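Local coordinates for uncharacterized protein (Nostoc punctiforme, PDB 2QDR) that is of unknown function but, as a double-stranded beta-helix protein of the cupin clan, may act as a dioxygenase, at residues A[28-33]-A[213-218]; A[49-54]-A[265-270]; A[197-202]-A[293-298]; A[219-224]-A[278-283]; A[238-243]-A[283-288]. All coordinates share one frame; numbering follows the deposited sequence.

Contact 1: residues A[28-33]-A[213-218]; sequences GGDGRG and DINGGG
N215 reaches D30 with its amide nitrogen: ND2 lies 2.8 Å from D30 OD1, but the N-H points well off the line (128°), which makes the hydrogen bond weak. The carboxylate and amide planes are 39° apart, a twisted meeting rather than a flush one. N215 CG stands beside its own backbone N (chi1 -65°), and this turns the amide outward to the 28-33 loop. With an alanine here, D30 OD1 would probably be left without its mate across the contact and a gap would open beside R32 CB.

The other side-chain contacts are mostly packing. R32 CB rests 3.5 Å from N215 ND2, and the arginine chain then bends at chi3 so that I214 CG2 lies over one face of the guanidinium, 3.6 Å from R32 NE. G33, which has no side chain, brings its CA within 3.9 Å of D213 CG; the carboxylate of D213 is itself engaged in a salt bridge with R211.

The partner of this N-terminal loop is a type I turn, D213 to G216, closed by a weak bond from G216 N to D213 O, with D213 N to G217 O tying its base. It is a surface beta-hairpin connection, joining antiparallel strands 205-212 and 218-224 of the double-stranded beta-helix.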
# COMPACT_ATOMS: atom_id res chain seq x y z
N GLY A 28 -32.88 -15.55 -3.09
CA GLY A 28 -32.72 -16.11 -1.74
C GLY A 28 -32.39 -15.10 -0.64
O GLY A 28 -31.87 -15.50 0.40
N GLY A 29 -32.67 -13.82 -0.84
CA GLY A 29 -32.42 -12.80 0.18
C GLY A 29 -33.53 -12.81 1.22
O GLY A 29 -34.56 -13.48 1.05
N ASP A 30 -33.33 -12.04 2.29
CA ASP A 30 -34.30 -11.95 3.41
C ASP A 30 -35.31 -10.76 3.34
O ASP A 30 -36.06 -10.54 4.29
CB ASP A 30 -33.55 -11.99 4.78
CG ASP A 30 -32.44 -10.93 4.92
OD1 ASP A 30 -32.36 -9.96 4.13
OD2 ASP A 30 -31.64 -11.09 5.87
N GLY A 31 -35.35 -10.03 2.22
CA GLY A 31 -36.28 -8.91 2.05
C GLY A 31 -36.05 -7.63 2.85
O GLY A 31 -36.88 -6.71 2.78
N ARG A 32 -34.95 -7.56 3.59
CA ARG A 32 -34.59 -6.39 4.40
C ARG A 32 -34.21 -5.21 3.50
O ARG A 32 -34.32 -4.05 3.92
CB ARG A 32 -33.42 -6.70 5.34
CG ARG A 32 -33.66 -7.84 6.33
CD ARG A 32 -32.37 -8.27 7.02
NE ARG A 32 -31.80 -7.28 7.93
CZ ARG A 32 -30.65 -7.43 8.59
NH1 ARG A 32 -29.89 -8.53 8.45
NH2 ARG A 32 -30.24 -6.47 9.41
N GLY A 33 -33.73 -5.52 2.29
CA GLY A 33 -33.37 -4.53 1.29
C GLY A 33 -34.55 -3.64 0.91
O GLY A 33 -34.32 -2.49 0.54
N ASP A 213 -27.82 -0.97 1.01
CA ASP A 213 -28.77 -1.68 1.88
C ASP A 213 -28.09 -2.22 3.10
O ASP A 213 -26.86 -2.26 3.16
CB ASP A 213 -29.35 -2.95 1.22
CG ASP A 213 -30.21 -2.69 0.03
OD1 ASP A 213 -30.90 -1.65 -0.01
OD2 ASP A 213 -30.25 -3.57 -0.85
N ILE A 214 -28.90 -2.66 4.06
CA ILE A 214 -28.37 -3.31 5.25
C ILE A 214 -27.81 -4.70 4.80
O ILE A 214 -26.90 -5.24 5.44
CB ILE A 214 -29.43 -3.39 6.38
CG1 ILE A 214 -28.74 -3.62 7.75
CG2 ILE A 214 -30.51 -4.44 6.04
CD1 ILE A 214 -29.63 -3.32 8.97
N ASN A 215 -28.35 -5.25 3.70
CA ASN A 215 -27.91 -6.50 3.07
C ASN A 215 -26.74 -6.36 2.07
O ASN A 215 -26.30 -7.36 1.50
CB ASN A 215 -29.07 -7.18 2.34
CG ASN A 215 -30.19 -7.64 3.27
OD1 ASN A 215 -29.97 -7.91 4.45
ND2 ASN A 215 -31.39 -7.80 2.70
N GLY A 216 -26.26 -5.14 1.82
CA GLY A 216 -25.15 -4.91 0.87
C GLY A 216 -25.55 -4.58 -0.56
O GLY A 216 -24.68 -4.24 -1.38
N GLY A 217 -26.85 -4.68 -0.89
CA GLY A 217 -27.35 -4.30 -2.22
C GLY A 217 -27.36 -2.77 -2.27
O GLY A 217 -27.12 -2.12 -1.26
N GLY A 218 -27.63 -2.18 -3.42
CA GLY A 218 -27.64 -0.73 -3.47
C GLY A 218 -27.87 -0.05 -4.80
O GLY A 218 -28.30 -0.67 -5.77

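Contact 2: residues A[49-54]-A[265-270]; sequences LPRQYQ and PSFSTL
R51 and S268 bring their CA atoms to 4.2 Å where two type II turns, L49 to Q52 and P265 to S268, lie against each other. The extended R51 chain runs past F267, CD 3.8 Å from F267 CB, with F267 CG over one guanidinium face and the flat groups 48° apart. P265 CG packs 3.7 Å from R51 N, while S268 OG turns inward to bond P265 O. Y53 CB meets L270 CD1 at 3.8 Å. The Q52 amide lies over the Y53 ring, held by a straight 2.9 Å bond from NE2 to Y53 O. The 49-54 loop, leading into strand 54-57, thus packs on the turn that enters strand 268-275, beside the second subunit, whose W127 touches R51 and bonds T269 OG1. One water links R51 N to S266 O; another donates to R51 O and weakly accepts from Y53 N and T269 N. Backbone polar groups are bridged partly by water, then, while the direct touch is carbon against carbon or carbonyl oxygen.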
# COMPACT_ATOMS: atom_id res chain seq x y z
N LEU A 49 -40.75 -12.65 -17.14
CA LEU A 49 -39.95 -13.63 -17.87
C LEU A 49 -38.76 -14.00 -17.00
O LEU A 49 -37.79 -13.24 -16.94
CB LEU A 49 -39.49 -13.04 -19.20
CG LEU A 49 -40.61 -12.56 -20.12
CD1 LEU A 49 -40.02 -12.11 -21.45
CD2 LEU A 49 -41.67 -13.64 -20.36
N PRO A 50 -38.82 -15.17 -16.31
CA PRO A 50 -37.71 -15.50 -15.41
C PRO A 50 -36.38 -15.76 -16.10
O PRO A 50 -36.35 -16.30 -17.19
CB PRO A 50 -38.18 -16.80 -14.74
CG PRO A 50 -39.62 -16.90 -15.02
CD PRO A 50 -39.84 -16.23 -16.30
N ARG A 51 -35.31 -15.31 -15.44
CA ARG A 51 -33.93 -15.46 -15.89
C ARG A 51 -33.66 -14.91 -17.29
O ARG A 51 -32.73 -15.38 -17.96
CB ARG A 51 -33.55 -16.93 -15.80
CG ARG A 51 -33.87 -17.54 -14.46
CD ARG A 51 -33.30 -18.90 -14.34
NE ARG A 51 -33.56 -19.49 -13.03
CZ ARG A 51 -33.10 -20.68 -12.64
NH1 ARG A 51 -32.33 -21.42 -13.44
NH2 ARG A 51 -33.39 -21.13 -11.43
N GLN A 52 -34.42 -13.90 -17.71
CA GLN A 52 -34.29 -13.30 -19.04
C GLN A 52 -33.97 -11.82 -18.97
O GLN A 52 -34.76 -11.03 -18.46
CB GLN A 52 -35.59 -13.51 -19.85
CG GLN A 52 -35.55 -12.96 -21.29
CD GLN A 52 -34.46 -13.58 -22.15
OE1 GLN A 52 -34.45 -14.79 -22.38
NE2 GLN A 52 -33.56 -12.74 -22.67
N TYR A 53 -32.81 -11.44 -19.51
CA TYR A 53 -32.40 -10.04 -19.57
C TYR A 53 -33.29 -9.37 -20.60
O TYR A 53 -33.66 -10.01 -21.59
CB TYR A 53 -30.92 -9.88 -19.95
CG TYR A 53 -30.51 -10.48 -21.30
CD1 TYR A 53 -30.68 -9.78 -22.49
CD2 TYR A 53 -29.93 -11.75 -21.36
CE1 TYR A 53 -30.31 -10.34 -23.71
CE2 TYR A 53 -29.56 -12.31 -22.58
CZ TYR A 53 -29.75 -11.60 -23.74
OH TYR A 53 -29.38 -12.14 -24.95
N GLN A 54 -33.68 -8.12 -20.36
CA GLN A 54 -34.51 -7.36 -21.31
C GLN A 54 -33.99 -5.94 -21.42
O GLN A 54 -33.79 -5.28 -20.40
CB GLN A 54 -35.96 -7.33 -20.89
CG GLN A 54 -36.61 -8.69 -20.70
CD GLN A 54 -38.09 -8.58 -20.45
OE1 GLN A 54 -38.76 -7.69 -20.97
NE2 GLN A 54 -38.64 -9.52 -19.69
N PRO A 265 -33.57 -10.11 -14.19
CA PRO A 265 -33.94 -10.77 -12.94
C PRO A 265 -32.88 -11.79 -12.53
O PRO A 265 -31.93 -12.04 -13.27
CB PRO A 265 -35.28 -11.43 -13.26
CG PRO A 265 -35.21 -11.73 -14.69
CD PRO A 265 -34.40 -10.58 -15.30
N SER A 266 -33.05 -12.38 -11.35
CA SER A 266 -32.10 -13.35 -10.83
C SER A 266 -31.80 -14.51 -11.78
O SER A 266 -32.70 -15.07 -12.38
CB SER A 266 -32.58 -13.86 -9.48
OG SER A 266 -32.62 -12.75 -8.60
N PHE A 267 -30.51 -14.81 -11.93
CA PHE A 267 -29.95 -15.90 -12.76
C PHE A 267 -30.04 -15.66 -14.28
O PHE A 267 -30.13 -16.61 -15.05
CB PHE A 267 -30.53 -17.28 -12.36
CG PHE A 267 -30.40 -17.57 -10.89
CD1 PHE A 267 -29.18 -17.96 -10.34
CD2 PHE A 267 -31.51 -17.44 -10.04
CE1 PHE A 267 -29.06 -18.22 -8.98
CE2 PHE A 267 -31.40 -17.71 -8.67
CZ PHE A 267 -30.17 -18.09 -8.14
N SER A 268 -29.99 -14.40 -14.70
CA SER A 268 -29.98 -14.05 -16.11
C SER A 268 -28.56 -14.25 -16.59
O SER A 268 -27.63 -14.15 -15.80
CB SER A 268 -30.39 -12.60 -16.33
OG SER A 268 -31.68 -12.33 -15.84
N THR A 269 -28.39 -14.52 -17.87
CA THR A 269 -27.07 -14.74 -18.46
C THR A 269 -26.79 -13.59 -19.41
O THR A 269 -27.20 -13.62 -20.58
CB THR A 269 -27.01 -16.11 -19.15
OG1 THR A 269 -27.35 -17.12 -18.20
CG2 THR A 269 -25.61 -16.37 -19.72
N LEU A 270 -26.10 -12.57 -18.91
CA LEU A 270 -25.81 -11.38 -19.71
C LEU A 270 -24.70 -11.58 -20.74
O LEU A 270 -23.63 -12.07 -20.38
CB LEU A 270 -25.47 -10.17 -18.82
CG LEU A 270 -26.67 -9.45 -18.19
CD1 LEU A 270 -27.44 -8.60 -19.23
CD2 LEU A 270 -27.64 -10.40 -17.46
O HOH W 1 -35.39 -14.90 -12.82
O HOH W 2 -31.01 -14.29 -19.87

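Contact 3: residues A[197-202]-A[293-298]; sequences ADTVQF and ATVLSY
T199 lies opposite V295 and Q201 opposite S297, their CA atoms 7.3 Å and 7.8 Å apart; the irregular loop 197-202 and the chain entering strand 296-298 run in the same sense, too far apart for backbone pairing. Side chains span the gap, and Q201 does most of this. Its chain bends at chi2 (82°), laying the amide across V295, so that NE2 spends two N-H groups on two acceptors, V295 O at 3.1 Å and S297 OG at 3.0 Å. Both bonds are nearly straight and both acceptors lie close to the amide plane. At the carbonyl of V295, however, the donor stands 74° out of the plane. Q201 OE1 faces the V295 CG1 methyl. With a leucine here, V295 O and S297 OG would probably be left without their shared donor, and these two segments without the hydrogen bonds that join them. T199 CG2 touches V295 CG2 at 3.6 Å, the side chains crossing at about a right angle.

Strand 296-298 pairs with strand 233-236, whose M234 packs against both Q201 and V295, while the loop leads from strand 195-196, outermost in its sheet within this chain, into strand 205-212; L296 and Y298 meet the second subunit.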
# COMPACT_ATOMS: atom_id res chain seq x y z
N ALA A 197 -14.33 0.11 -8.55
CA ALA A 197 -15.51 -0.72 -8.80
C ALA A 197 -15.41 -1.96 -7.90
O ALA A 197 -14.31 -2.32 -7.46
CB ALA A 197 -15.57 -1.11 -10.25
N ASP A 198 -16.55 -2.61 -7.64
CA ASP A 198 -16.60 -3.80 -6.76
C ASP A 198 -16.29 -5.14 -7.46
O ASP A 198 -15.38 -5.86 -7.01
CB ASP A 198 -17.96 -3.90 -6.06
CG ASP A 198 -18.22 -2.75 -5.10
OD1 ASP A 198 -17.68 -1.64 -5.28
OD2 ASP A 198 -19.01 -2.96 -4.15
N THR A 199 -17.02 -5.47 -8.52
CA THR A 199 -16.82 -6.75 -9.26
C THR A 199 -15.47 -6.87 -9.98
O THR A 199 -14.86 -5.87 -10.36
CB THR A 199 -17.91 -7.00 -10.32
OG1 THR A 199 -17.92 -5.90 -11.23
CG2 THR A 199 -19.29 -7.18 -9.67
N VAL A 200 -15.05 -8.12 -10.16
CA VAL A 200 -13.78 -8.48 -10.83
C VAL A 200 -13.80 -8.21 -12.35
O VAL A 200 -12.75 -7.90 -12.94
CB VAL A 200 -13.41 -10.00 -10.54
CG1 VAL A 200 -12.22 -10.50 -11.39
CG2 VAL A 200 -13.16 -10.22 -9.04
N GLN A 201 -14.97 -8.33 -12.96
CA GLN A 201 -15.12 -8.11 -14.41
C GLN A 201 -15.08 -6.62 -14.82
O GLN A 201 -14.58 -6.30 -15.91
CB GLN A 201 -16.41 -8.74 -14.94
CG GLN A 201 -16.63 -10.28 -14.75
CD GLN A 201 -17.17 -10.70 -13.39
OE1 GLN A 201 -17.39 -9.88 -12.50
NE2 GLN A 201 -17.42 -12.00 -13.23
N PHE A 202 -15.61 -5.74 -13.96
CA PHE A 202 -15.63 -4.28 -14.21
C PHE A 202 -14.47 -3.53 -13.53
O PHE A 202 -14.68 -2.49 -12.90
CB PHE A 202 -16.98 -3.68 -13.77
CG PHE A 202 -18.15 -4.11 -14.62
CD1 PHE A 202 -18.80 -5.30 -14.38
CD2 PHE A 202 -18.62 -3.29 -15.63
CE1 PHE A 202 -19.90 -5.67 -15.15
CE2 PHE A 202 -19.71 -3.66 -16.40
CZ PHE A 202 -20.34 -4.85 -16.16
N ALA A 293 -18.36 -16.03 -5.78
CA ALA A 293 -19.34 -16.66 -6.68
C ALA A 293 -20.67 -15.89 -6.85
O ALA A 293 -21.73 -16.50 -7.01
CB ALA A 293 -19.60 -18.13 -6.25
N THR A 294 -20.61 -14.56 -6.80
CA THR A 294 -21.80 -13.70 -6.98
C THR A 294 -21.93 -13.18 -8.42
O THR A 294 -23.03 -12.81 -8.81
CB THR A 294 -21.85 -12.51 -5.98
OG1 THR A 294 -20.69 -11.68 -6.14
CG2 THR A 294 -21.96 -13.01 -4.53
N VAL A 295 -20.83 -13.07 -9.17
CA VAL A 295 -20.84 -12.65 -10.58
C VAL A 295 -19.95 -13.68 -11.21
O VAL A 295 -18.74 -13.69 -10.98
CB VAL A 295 -20.34 -11.22 -10.80
CG1 VAL A 295 -20.47 -10.81 -12.29
CG2 VAL A 295 -21.13 -10.24 -9.94
N LEU A 296 -20.55 -14.57 -12.00
CA LEU A 296 -19.85 -15.70 -12.61
C LEU A 296 -19.58 -15.50 -14.09
O LEU A 296 -20.52 -15.47 -14.88
CB LEU A 296 -20.71 -16.95 -12.43
CG LEU A 296 -21.36 -17.18 -11.06
CD1 LEU A 296 -22.24 -18.43 -11.07
CD2 LEU A 296 -20.30 -17.27 -10.00
N SER A 297 -18.31 -15.36 -14.46
CA SER A 297 -17.95 -15.22 -15.88
C SER A 297 -18.20 -16.57 -16.57
O SER A 297 -17.82 -17.61 -16.05
CB SER A 297 -16.52 -14.74 -16.08
OG SER A 297 -16.41 -13.40 -15.65
N TYR A 298 -18.83 -16.50 -17.74
CA TYR A 298 -19.22 -17.67 -18.53
C TYR A 298 -18.81 -17.51 -20.01
O TYR A 298 -19.00 -16.45 -20.58
CB TYR A 298 -20.74 -17.85 -18.35
CG TYR A 298 -21.41 -18.93 -19.17
CD1 TYR A 298 -21.02 -20.25 -19.06
CD2 TYR A 298 -22.54 -18.63 -19.95
CE1 TYR A 298 -21.68 -21.26 -19.79
CE2 TYR A 298 -23.21 -19.63 -20.67
CZ TYR A 298 -22.78 -20.94 -20.58
OH TYR A 298 -23.41 -21.92 -21.31

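Contact 4: residues A[219-224]-A[278-283]; sequences VWLLAI and GGLFFV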
# COMPACT_ATOMS: atom_id res chain seq x y z
N VAL A 219 -27.58 1.25 -4.80
CA VAL A 219 -27.72 2.11 -5.93
C VAL A 219 -26.40 2.79 -6.16
O VAL A 219 -25.75 3.21 -5.20
CB VAL A 219 -28.70 3.25 -5.63
CG1 VAL A 219 -29.07 4.00 -6.92
CG2 VAL A 219 -29.93 2.71 -4.98
N TRP A 220 -26.01 2.91 -7.43
CA TRP A 220 -24.75 3.59 -7.77
C TRP A 220 -24.70 3.98 -9.23
O TRP A 220 -25.50 3.50 -10.03
CB TRP A 220 -23.53 2.71 -7.48
CG TRP A 220 -23.46 1.44 -8.27
CD1 TRP A 220 -23.04 1.30 -9.57
CD2 TRP A 220 -23.77 0.13 -7.81
NE1 TRP A 220 -23.11 -0.02 -9.95
CE2 TRP A 220 -23.55 -0.76 -8.88
CE3 TRP A 220 -24.22 -0.38 -6.59
CZ2 TRP A 220 -23.76 -2.14 -8.77
CZ3 TRP A 220 -24.43 -1.74 -6.48
CH2 TRP A 220 -24.19 -2.61 -7.57
N LEU A 221 -23.77 4.87 -9.54
CA LEU A 221 -23.48 5.32 -10.89
C LEU A 221 -22.25 4.56 -11.30
O LEU A 221 -21.32 4.44 -10.49
CB LEU A 221 -23.25 6.82 -10.99
CG LEU A 221 -24.48 7.71 -11.24
CD1 LEU A 221 -25.70 7.29 -10.44
CD2 LEU A 221 -24.11 9.16 -10.97
N LEU A 222 -22.26 4.02 -12.53
CA LEU A 222 -21.14 3.27 -13.10
C LEU A 222 -20.58 4.04 -14.28
O LEU A 222 -21.32 4.37 -15.21
CB LEU A 222 -21.58 1.89 -13.57
CG LEU A 222 -20.52 0.94 -14.18
CD1 LEU A 222 -19.51 0.53 -13.14
CD2 LEU A 222 -21.18 -0.30 -14.78
N ALA A 223 -19.28 4.31 -14.25
CA ALA A 223 -18.61 5.01 -15.33
C ALA A 223 -17.75 3.97 -16.00
O ALA A 223 -16.83 3.44 -15.37
CB ALA A 223 -17.75 6.14 -14.81
N ILE A 224 -18.08 3.65 -17.26
CA ILE A 224 -17.31 2.68 -18.02
C ILE A 224 -16.36 3.48 -18.88
O ILE A 224 -16.80 4.37 -19.62
CB ILE A 224 -18.17 1.77 -18.91
CG1 ILE A 224 -19.16 0.99 -18.04
CG2 ILE A 224 -17.25 0.83 -19.75
CD1 ILE A 224 -20.07 0.04 -18.78
N GLY A 278 -17.34 4.29 -24.11
CA GLY A 278 -17.56 4.29 -22.67
C GLY A 278 -18.93 4.91 -22.39
O GLY A 278 -19.70 5.13 -23.33
N GLY A 279 -19.23 5.16 -21.12
CA GLY A 279 -20.52 5.76 -20.75
C GLY A 279 -20.79 5.87 -19.27
O GLY A 279 -20.00 5.39 -18.45
N LEU A 280 -21.91 6.51 -18.94
CA LEU A 280 -22.36 6.71 -17.56
C LEU A 280 -23.70 5.98 -17.44
O LEU A 280 -24.56 6.15 -18.30
CB LEU A 280 -22.54 8.18 -17.22
CG LEU A 280 -22.99 8.54 -15.79
CD1 LEU A 280 -22.06 7.99 -14.74
CD2 LEU A 280 -23.11 10.06 -15.66
N PHE A 281 -23.86 5.22 -16.36
CA PHE A 281 -25.05 4.41 -16.14
C PHE A 281 -25.57 4.41 -14.71
O PHE A 281 -24.80 4.24 -13.79
CB PHE A 281 -24.69 2.95 -16.44
CG PHE A 281 -24.12 2.72 -17.82
CD1 PHE A 281 -22.75 2.78 -18.03
CD2 PHE A 281 -24.96 2.43 -18.89
CE1 PHE A 281 -22.23 2.57 -19.29
CE2 PHE A 281 -24.43 2.21 -20.14
CZ PHE A 281 -23.07 2.29 -20.34
N PHE A 282 -26.88 4.60 -14.54
CA PHE A 282 -27.52 4.55 -13.23
C PHE A 282 -27.83 3.07 -13.05
O PHE A 282 -28.49 2.49 -13.91
CB PHE A 282 -28.81 5.37 -13.19
CG PHE A 282 -29.57 5.26 -11.90
CD1 PHE A 282 -29.33 6.14 -10.85
CD2 PHE A 282 -30.58 4.31 -11.74
CE1 PHE A 282 -30.06 6.06 -9.66
CE2 PHE A 282 -31.32 4.23 -10.55
CZ PHE A 282 -31.05 5.10 -9.50
N VAL A 283 -27.35 2.47 -11.96
CA VAL A 283 -27.56 1.04 -11.72
C VAL A 283 -28.12 0.81 -10.33
O VAL A 283 -27.78 1.54 -9.40
CB VAL A 283 -26.24 0.26 -11.84
CG1 VAL A 283 -26.48 -1.25 -11.73
CG2 VAL A 283 -25.56 0.59 -13.16
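W220 and V283 begin a regular antiparallel ladder, exchanging W220 N to V283 O at 3.0 Å and V283 N to W220 O at 2.9 Å. L222 with F281 and I224 with G279 repeat the reciprocal pattern, and at that end G278 lies against I224 O, where a CB would clash. L221 with F282 and A223 with L280 form the non-hydrogen-bonded pairs, whose CA-H groups add contacts to carbonyls such as F281 O. The strand directions make 162°.

Side chains alternate between two faces. On one, V283 CB stands over the five-membered ring of W220, 4.1 Å from its centroid and off-centre, a CH-pi contact. W220 CG lies between its backbone N and carbonyl carbon (chi1 63°), which folds the indole back over the neighbouring strand. I224 CD1 meets the F281 ring obliquely at CE1, and the edge of that ring lies by L222 O. On the other face, L221 CD1 lies 3.8 Å from F282 CD1, and V219 CG1 touches F282 at CZ.

These are adjoining strands, 218-224 and 279-285, of the seven-stranded antiparallel sheet in this double-stranded beta-helix, as in cupins. An unidentified ligand lies about 4 Å from the side chain of L222.

Further out, K207 makes a cation-pi contact with W220, whose ring also meets that of W209. F116 packs on F282, and H227 of a third subunit covers L221 and L280.

Contact 5: residues A[238-243]-A[283-288]; sequences YNEEGY and VRVDRD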
# COMPACT_ATOMS: atom_id res chain seq x y z
N TYR A 238 -28.83 -12.51 -9.12
CA TYR A 238 -29.38 -11.39 -8.38
C TYR A 238 -30.19 -10.52 -9.33
O TYR A 238 -30.06 -10.67 -10.54
CB TYR A 238 -28.24 -10.55 -7.75
CG TYR A 238 -27.18 -10.11 -8.75
CD1 TYR A 238 -27.30 -8.90 -9.44
CD2 TYR A 238 -26.06 -10.89 -9.01
CE1 TYR A 238 -26.34 -8.49 -10.35
CE2 TYR A 238 -25.09 -10.48 -9.92
CZ TYR A 238 -25.23 -9.27 -10.58
OH TYR A 238 -24.28 -8.86 -11.48
N ASN A 239 -31.03 -9.64 -8.79
CA ASN A 239 -31.83 -8.73 -9.61
C ASN A 239 -31.06 -7.45 -9.81
O ASN A 239 -30.43 -6.95 -8.87
CB ASN A 239 -33.18 -8.41 -8.98
CG ASN A 239 -34.06 -9.62 -8.85
OD1 ASN A 239 -34.25 -10.38 -9.80
ND2 ASN A 239 -34.68 -9.77 -7.68
N GLU A 240 -31.11 -6.91 -11.03
CA GLU A 240 -30.44 -5.67 -11.42
C GLU A 240 -31.26 -4.92 -12.46
O GLU A 240 -31.91 -5.54 -13.32
CB GLU A 240 -29.06 -5.96 -12.01
CG GLU A 240 -28.29 -4.73 -12.64
CD GLU A 240 -26.99 -5.12 -13.34
OE1 GLU A 240 -26.46 -6.23 -13.10
OE2 GLU A 240 -26.48 -4.31 -14.14
N GLU A 241 -31.25 -3.59 -12.37
CA GLU A 241 -31.91 -2.75 -13.36
C GLU A 241 -31.00 -1.56 -13.53
O GLU A 241 -30.17 -1.30 -12.67
CB GLU A 241 -33.31 -2.30 -12.96
CG GLU A 241 -33.41 -1.33 -11.79
CD GLU A 241 -34.83 -0.77 -11.60
OE1 GLU A 241 -35.81 -1.36 -12.09
OE2 GLU A 241 -34.96 0.27 -10.96
N GLY A 242 -31.16 -0.84 -14.63
CA GLY A 242 -30.36 0.34 -14.85
C GLY A 242 -30.82 1.19 -16.00
O GLY A 242 -31.63 0.74 -16.81
N TYR A 243 -30.30 2.42 -16.05
CA TYR A 243 -30.65 3.39 -17.07
C TYR A 243 -29.38 4.03 -17.59
O TYR A 243 -28.50 4.39 -16.79
CB TYR A 243 -31.54 4.44 -16.44
CG TYR A 243 -32.24 5.39 -17.38
CD1 TYR A 243 -31.65 6.57 -17.77
CD2 TYR A 243 -33.55 5.14 -17.79
CE1 TYR A 243 -32.32 7.46 -18.61
CE2 TYR A 243 -34.23 6.02 -18.61
CZ TYR A 243 -33.62 7.18 -19.02
OH TYR A 243 -34.30 8.05 -19.85
N VAL A 283 -27.35 2.47 -11.96
CA VAL A 283 -27.56 1.04 -11.72
C VAL A 283 -28.12 0.81 -10.33
O VAL A 283 -27.78 1.54 -9.40
CB VAL A 283 -26.24 0.26 -11.84
CG1 VAL A 283 -26.48 -1.25 -11.73
CG2 VAL A 283 -25.56 0.59 -13.16
N ARG A 284 -28.94 -0.23 -10.19
CA ARG A 284 -29.53 -0.58 -8.92
C ARG A 284 -29.55 -2.13 -8.82
O ARG A 284 -30.08 -2.79 -9.71
CB ARG A 284 -30.89 0.11 -8.84
CG ARG A 284 -31.48 0.14 -7.49
CD ARG A 284 -32.46 1.29 -7.29
NE ARG A 284 -33.73 1.17 -8.00
CZ ARG A 284 -34.89 0.75 -7.50
NH1 ARG A 284 -35.02 0.36 -6.24
NH2 ARG A 284 -35.96 0.72 -8.27
N VAL A 285 -28.93 -2.68 -7.77
CA VAL A 285 -28.79 -4.14 -7.54
C VAL A 285 -29.20 -4.53 -6.13
O VAL A 285 -28.76 -3.88 -5.19
CB VAL A 285 -27.30 -4.57 -7.80
CG1 VAL A 285 -27.07 -6.05 -7.51
CG2 VAL A 285 -26.90 -4.28 -9.23
N ASP A 286 -29.96 -5.62 -5.98
CA ASP A 286 -30.47 -6.05 -4.65
C ASP A 286 -29.65 -7.15 -3.94
O ASP A 286 -30.19 -7.91 -3.14
CB ASP A 286 -31.96 -6.48 -4.75
CG ASP A 286 -32.19 -7.84 -5.46
OD1 ASP A 286 -31.28 -8.39 -6.12
OD2 ASP A 286 -33.32 -8.36 -5.34
N ARG A 287 -28.35 -7.20 -4.20
CA ARG A 287 -27.48 -8.20 -3.58
C ARG A 287 -26.06 -7.68 -3.47
O ARG A 287 -25.63 -6.89 -4.29
CB ARG A 287 -27.48 -9.51 -4.39
CG ARG A 287 -26.62 -10.60 -3.77
CD ARG A 287 -26.77 -11.93 -4.42
NE ARG A 287 -26.08 -12.94 -3.63
CZ ARG A 287 -26.18 -14.26 -3.76
NH1 ARG A 287 -26.99 -14.81 -4.67
NH2 ARG A 287 -25.49 -15.05 -2.94
N ASP A 288 -25.35 -8.14 -2.43
CA ASP A 288 -23.97 -7.76 -2.20
C ASP A 288 -23.10 -8.57 -3.15
O ASP A 288 -22.99 -9.79 -3.00
CB ASP A 288 -23.58 -8.06 -0.75
CG ASP A 288 -22.15 -7.67 -0.40
OD1 ASP A 288 -21.44 -7.01 -1.20
OD2 ASP A 288 -21.71 -8.01 0.71
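E241 and R284 run alongside one another from a hydrogen-bonded antiparallel pair and form a buried salt bridge. The R284 chain bends at chi3, bringing NH2 to within 2.9 Å of E241 OE2; NE adds a weak bond to the same oxygen. The flat groups are strongly turned, 75° apart, and NH2 meets OE2 from above the carboxylate plane. Outer partners hold both: Y261 OH bonds E241 OE1, T93 OG1 bonds E241 OE2, and E114 and N161 take R284 NH1.

Where the ladder ends, D286 binds N239 twice. D286 CG lies between its backbone N and carbonyl carbon (chi1 73°), which brings both oxygens to N239, amide and carboxylate planes 40° apart. N239 N is 3.0 Å from D286 OD1, and N239 ND2 is 3.1 Å from D286 OD2, each on the syn side though tilted out of the carboxylate plane. D286 N returns a bond to N239 O.

On the other face of the sheet V285 CG2 packs 3.7 Å from E240 CG, and G242 and V283 form a non-hydrogen-bonded antiparallel pair. Beyond the end of the ladder, Y238 CD1 touches V285 CG1 obliquely and Y238 CB lies 3.6 Å from R287 CB.

The side chain of E240 lies about 4 Å from a bound unidentified ligand, consistent with a pocket beside these central strands, 240-245 and 279-285, of the double-stranded beta-helix, the cupin-type fold.

How the contacts relate
Following the chain, contact 1 closes a long loop from 28-33 to the hairpin turn at 213-218, and contact 2 a longer one, from 49-54 to 265-270. These two cross, and contact 2 crosses contacts 3, 4 and 5 as well. Contact 3 also crosses contact 1 but encloses contacts 4 and 5. Those two cross each other and share V283, since strand 279-285 pairs with strands 218-224 and 240-245. Contact 1 closes before both, yet G218 N reaches V285 O. Contact 1 ties the N-terminal loop to the seven-stranded sheet, contact 2 ties 49-54 to the six-stranded sheet, and contact 3 joins that sheet's last strand to a loop of the seven-stranded one.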